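Local coordinates for protein alpha-1,4-endofucoidanase (Mariniflexile fucanivorans, PDB 6DNS) that hydrolyses fucoidan as an endo-acting, retaining glycoside hydrolase of family 107, and also carries putative Ig-like domains, at residues A[428-433]-A[509-514]. Numbering follows the deposited sequence.
Sequences TILPAI and REVKLE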
ATOM      1  N   THR A 428      -1.790 -14.016   9.193  1.00 27.27           N
ATOM      2  CA  THR A 428      -1.108 -15.225   8.737  1.00 27.42           C
ATOM      3  C   THR A 428      -1.900 -15.740   7.537  1.00 27.63           C
ATOM      4  O   THR A 428      -3.040 -16.186   7.692  1.00 27.40           O
ATOM      5  CB  THR A 428      -1.055 -16.304   9.840  1.00 27.47           C
ATOM      6  OG1 THR A 428      -0.289 -15.819  10.951  1.00 27.41           O
ATOM      7  CG2 THR A 428      -0.418 -17.597   9.321  1.00 27.43           C
ATOM      8  N   ILE A 429      -1.296 -15.662   6.351  1.00 27.85           N
ATOM      9  CA  ILE A 429      -1.964 -16.013   5.097  1.00 28.24           C
ATOM     10  C   ILE A 429      -1.628 -17.443   4.687  1.00 28.74           C
ATOM     11  O   ILE A 429      -0.467 -17.762   4.423  1.00 29.42           O
ATOM     12  CB  ILE A 429      -1.553 -15.064   3.947  1.00 28.33           C
ATOM     13  CG1 ILE A 429      -1.717 -13.591   4.355  1.00 28.34           C
ATOM     14  CG2 ILE A 429      -2.344 -15.375   2.675  1.00 28.37           C
ATOM     15  CD1 ILE A 429      -3.124 -13.177   4.748  1.00 28.44           C
ATOM     16  N   LEU A 430      -2.651 -18.294   4.635  1.00 28.75           N
ATOM     17  CA  LEU A 430      -2.514 -19.651   4.118  1.00 28.84           C
ATOM     18  C   LEU A 430      -2.721 -19.619   2.600  1.00 28.95           C
ATOM     19  O   LEU A 430      -3.542 -18.835   2.115  1.00 28.49           O
ATOM     20  CB  LEU A 430      -3.540 -20.580   4.769  1.00 28.81           C
ATOM     21  CG  LEU A 430      -3.530 -20.658   6.299  1.00 28.90           C
ATOM     22  CD1 LEU A 430      -4.654 -21.561   6.784  1.00 28.97           C
ATOM     23  CD2 LEU A 430      -2.187 -21.146   6.822  1.00 28.93           C
ATOM     24  N   PRO A 431      -1.973 -20.453   1.841  1.00 29.30           N
ATOM     25  CA  PRO A 431      -2.216 -20.588   0.397  1.00 29.56           C
ATOM     26  C   PRO A 431      -3.635 -21.036   0.044  1.00 29.76           C
ATOM     27  O   PRO A 431      -4.329 -21.618   0.879  1.00 29.79           O
ATOM     28  CB  PRO A 431      -1.209 -21.662  -0.031  1.00 29.55           C
ATOM     29  CG  PRO A 431      -0.094 -21.534   0.941  1.00 29.49           C
ATOM     30  CD  PRO A 431      -0.721 -21.127   2.243  1.00 29.45           C
ATOM     31  N   ALA A 432      -4.046 -20.760  -1.189  1.00 30.30           N
ATOM     32  CA  ALA A 432      -5.384 -21.121  -1.665  1.00 31.00           C
ATOM     33  C   ALA A 432      -5.520 -22.634  -1.847  1.00 31.70           C
ATOM     34  O   ALA A 432      -4.532 -23.326  -2.109  1.00 31.47           O
ATOM     35  CB  ALA A 432      -5.690 -20.404  -2.972  1.00 31.03           C
ATOM     36  N   ILE A 433      -6.752 -23.127  -1.710  1.00 32.35           N
ATOM     37  CA  ILE A 433      -7.065 -24.544  -1.912  1.00 32.45           C
ATOM     38  C   ILE A 433      -7.196 -24.775  -3.415  1.00 32.77           C
ATOM     39  O   ILE A 433      -7.951 -24.070  -4.088  1.00 33.21           O
ATOM     40  CB  ILE A 433      -8.394 -24.974  -1.226  1.00 32.59           C
ATOM     41  CG1 ILE A 433      -8.413 -24.606   0.266  1.00 32.77           C
ATOM     42  CG2 ILE A 433      -8.633 -26.476  -1.374  1.00 32.53           C
ATOM     43  CD1 ILE A 433      -9.752 -24.857   0.930  1.00 32.75           C
ATOM     44  N   ARG A 509      -4.501 -17.275  16.711  1.00 35.90           N
ATOM     45  CA  ARG A 509      -4.366 -16.501  15.476  1.00 35.65           C
ATOM     46  C   ARG A 509      -5.350 -17.069  14.457  1.00 35.73           C
ATOM     47  O   ARG A 509      -5.226 -18.230  14.055  1.00 35.16           O
ATOM     48  CB  ARG A 509      -2.919 -16.558  14.952  1.00 35.47           C
ATOM     49  CG  ARG A 509      -2.677 -16.075  13.518  1.00 35.21           C
ATOM     50  CD  ARG A 509      -3.186 -14.666  13.238  1.00 34.99           C
ATOM     51  NE  ARG A 509      -2.404 -13.619  13.905  1.00 34.80           N
ATOM     52  CZ  ARG A 509      -1.273 -13.070  13.446  1.00 34.49           C
ATOM     53  NH1 ARG A 509      -0.719 -13.456  12.295  1.00 34.50           N
ATOM     54  NH2 ARG A 509      -0.672 -12.118  14.159  1.00 34.36           N
ATOM     55  N   GLU A 510      -6.332 -16.256  14.064  1.00 35.93           N
ATOM     56  CA  GLU A 510      -7.342 -16.662  13.086  1.00 36.13           C
ATOM     57  C   GLU A 510      -6.722 -16.728  11.693  1.00 35.67           C
ATOM     58  O   GLU A 510      -5.900 -15.880  11.332  1.00 35.38           O
ATOM     59  CB  GLU A 510      -8.526 -15.686  13.093  1.00 36.73           C
ATOM     60  CG  GLU A 510      -9.721 -16.137  12.261  1.00 37.45           C
ATOM     61  CD  GLU A 510     -10.911 -15.196  12.374  1.00 38.10           C
ATOM     62  OE1 GLU A 510     -11.399 -14.722  11.324  1.00 38.74           O
ATOM     63  OE2 GLU A 510     -11.361 -14.927  13.508  1.00 38.39           O
ATOM     64  N   VAL A 511      -7.118 -17.742  10.926  1.00 35.45           N
ATOM     65  CA  VAL A 511      -6.648 -17.934   9.552  1.00 35.63           C
ATOM     66  C   VAL A 511      -7.811 -18.291   8.633  1.00 35.84           C
ATOM     67  O   VAL A 511      -8.849 -18.770   9.094  1.00 35.87           O
ATOM     68  CB  VAL A 511      -5.547 -19.020   9.458  1.00 35.44           C
ATOM     69  CG1 VAL A 511      -4.272 -18.535  10.127  1.00 35.37           C
ATOM     70  CG2 VAL A 511      -6.002 -20.342  10.071  1.00 35.55           C
ATOM     71  N   LYS A 512      -7.617 -18.052   7.337  1.00 36.35           N
ATOM     72  CA  LYS A 512      -8.632 -18.303   6.317  1.00 36.75           C
ATOM     73  C   LYS A 512      -8.101 -19.273   5.267  1.00 36.65           C
ATOM     74  O   LYS A 512      -6.911 -19.254   4.940  1.00 35.96           O
ATOM     75  CB  LYS A 512      -9.048 -16.995   5.636  1.00 37.48           C
ATOM     76  CG  LYS A 512      -9.668 -15.956   6.566  1.00 38.34           C
ATOM     77  CD  LYS A 512      -8.638 -14.988   7.144  1.00 38.96           C
ATOM     78  CE  LYS A 512      -9.302 -13.865   7.930  1.00 39.18           C
ATOM     79  NZ  LYS A 512      -8.310 -12.906   8.492  1.00 39.13           N
ATOM     80  N   LEU A 513      -8.994 -20.119   4.754  1.00 36.76           N
ATOM     81  CA  LEU A 513      -8.702 -21.015   3.635  1.00 36.91           C
ATOM     82  C   LEU A 513      -9.783 -20.844   2.575  1.00 36.98           C
ATOM     83  O   LEU A 513     -10.951 -21.150   2.828  1.00 36.74           O
ATOM     84  CB  LEU A 513      -8.647 -22.476   4.103  1.00 36.96           C
ATOM     85  CG  LEU A 513      -7.273 -23.095   4.378  1.00 37.13           C
ATOM     86  CD1 LEU A 513      -7.441 -24.510   4.912  1.00 37.05           C
ATOM     87  CD2 LEU A 513      -6.396 -23.098   3.133  1.00 36.94           C
ATOM     88  N   GLU A 514      -9.387 -20.355   1.401  1.00 37.20           N
ATOM     89  CA  GLU A 514     -10.306 -20.108   0.292  1.00 37.93           C
ATOM     90  C   GLU A 514      -9.948 -20.981  -0.903  1.00 37.98           C
ATOM     91  O   GLU A 514      -8.771 -21.262  -1.142  1.00 38.02           O
ATOM     92  CB  GLU A 514     -10.246 -18.638  -0.124  1.00 38.67           C
ATOM     93  CG  GLU A 514     -10.534 -17.657   1.004  1.00 39.37           C
ATOM     94  CD  GLU A 514     -10.700 -16.224   0.523  1.00 39.94           C
ATOM     95  OE1 GLU A 514     -10.320 -15.915  -0.628  1.00 40.46           O
ATOM     96  OE2 GLU A 514     -11.216 -15.400   1.307  1.00 40.50           O
TER
HETATM   97  O   HOH W   1      -5.594 -16.177   6.815  1.00 24.38           O
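I433 N donates a nearly straight hydrogen bond (174°) to E514 O, 2.8 Å away, the one direct backbone bond between 428-433 and 509-514. The same carbonyl oxygen receives a CA-H...O contact from A432 CA at 3.4 Å. Toward the other end the two chains part, and a water bridges them, donating to T428 O (2.7 Å) and accepting from K512 N. Next to this bridge, L430 lies crosswise over V511, L430 CD1 touching V511 CG2 at 3.8 Å and also reaching L513 CG. L513 CD2 packs on I433 CG1 and meets P431 O at 3.4 Å. T428 sets its CB against V511 CG1, while its OG1 takes a weak, bent bond from R509 NH1 at 2.8 Å. R509 can offer this nitrogen because its chain folds back at chi2 and chi3 (54° and 70°), bringing the guanidinium edge to the threonine. NH1 is held a second time by S424 O, and the arginine side chain also touches W423. With an alanine in place of this arginine, S424 O and T428 OG1 would probably lose their shared donor, and a gap is likely to open beside W423. Both segments belong to the putative Ig domain that accompanies the catalytic domain. Here the irregular loop 428-433 runs roughly parallel along 506-513, an outermost strand of a three-stranded antiparallel sheet. That strand pairs on its other edge with 494-501, whose F496 and L498 pack on V511, while Y439 of strand 439-444 packs on L430 and L513, and L443 on T428.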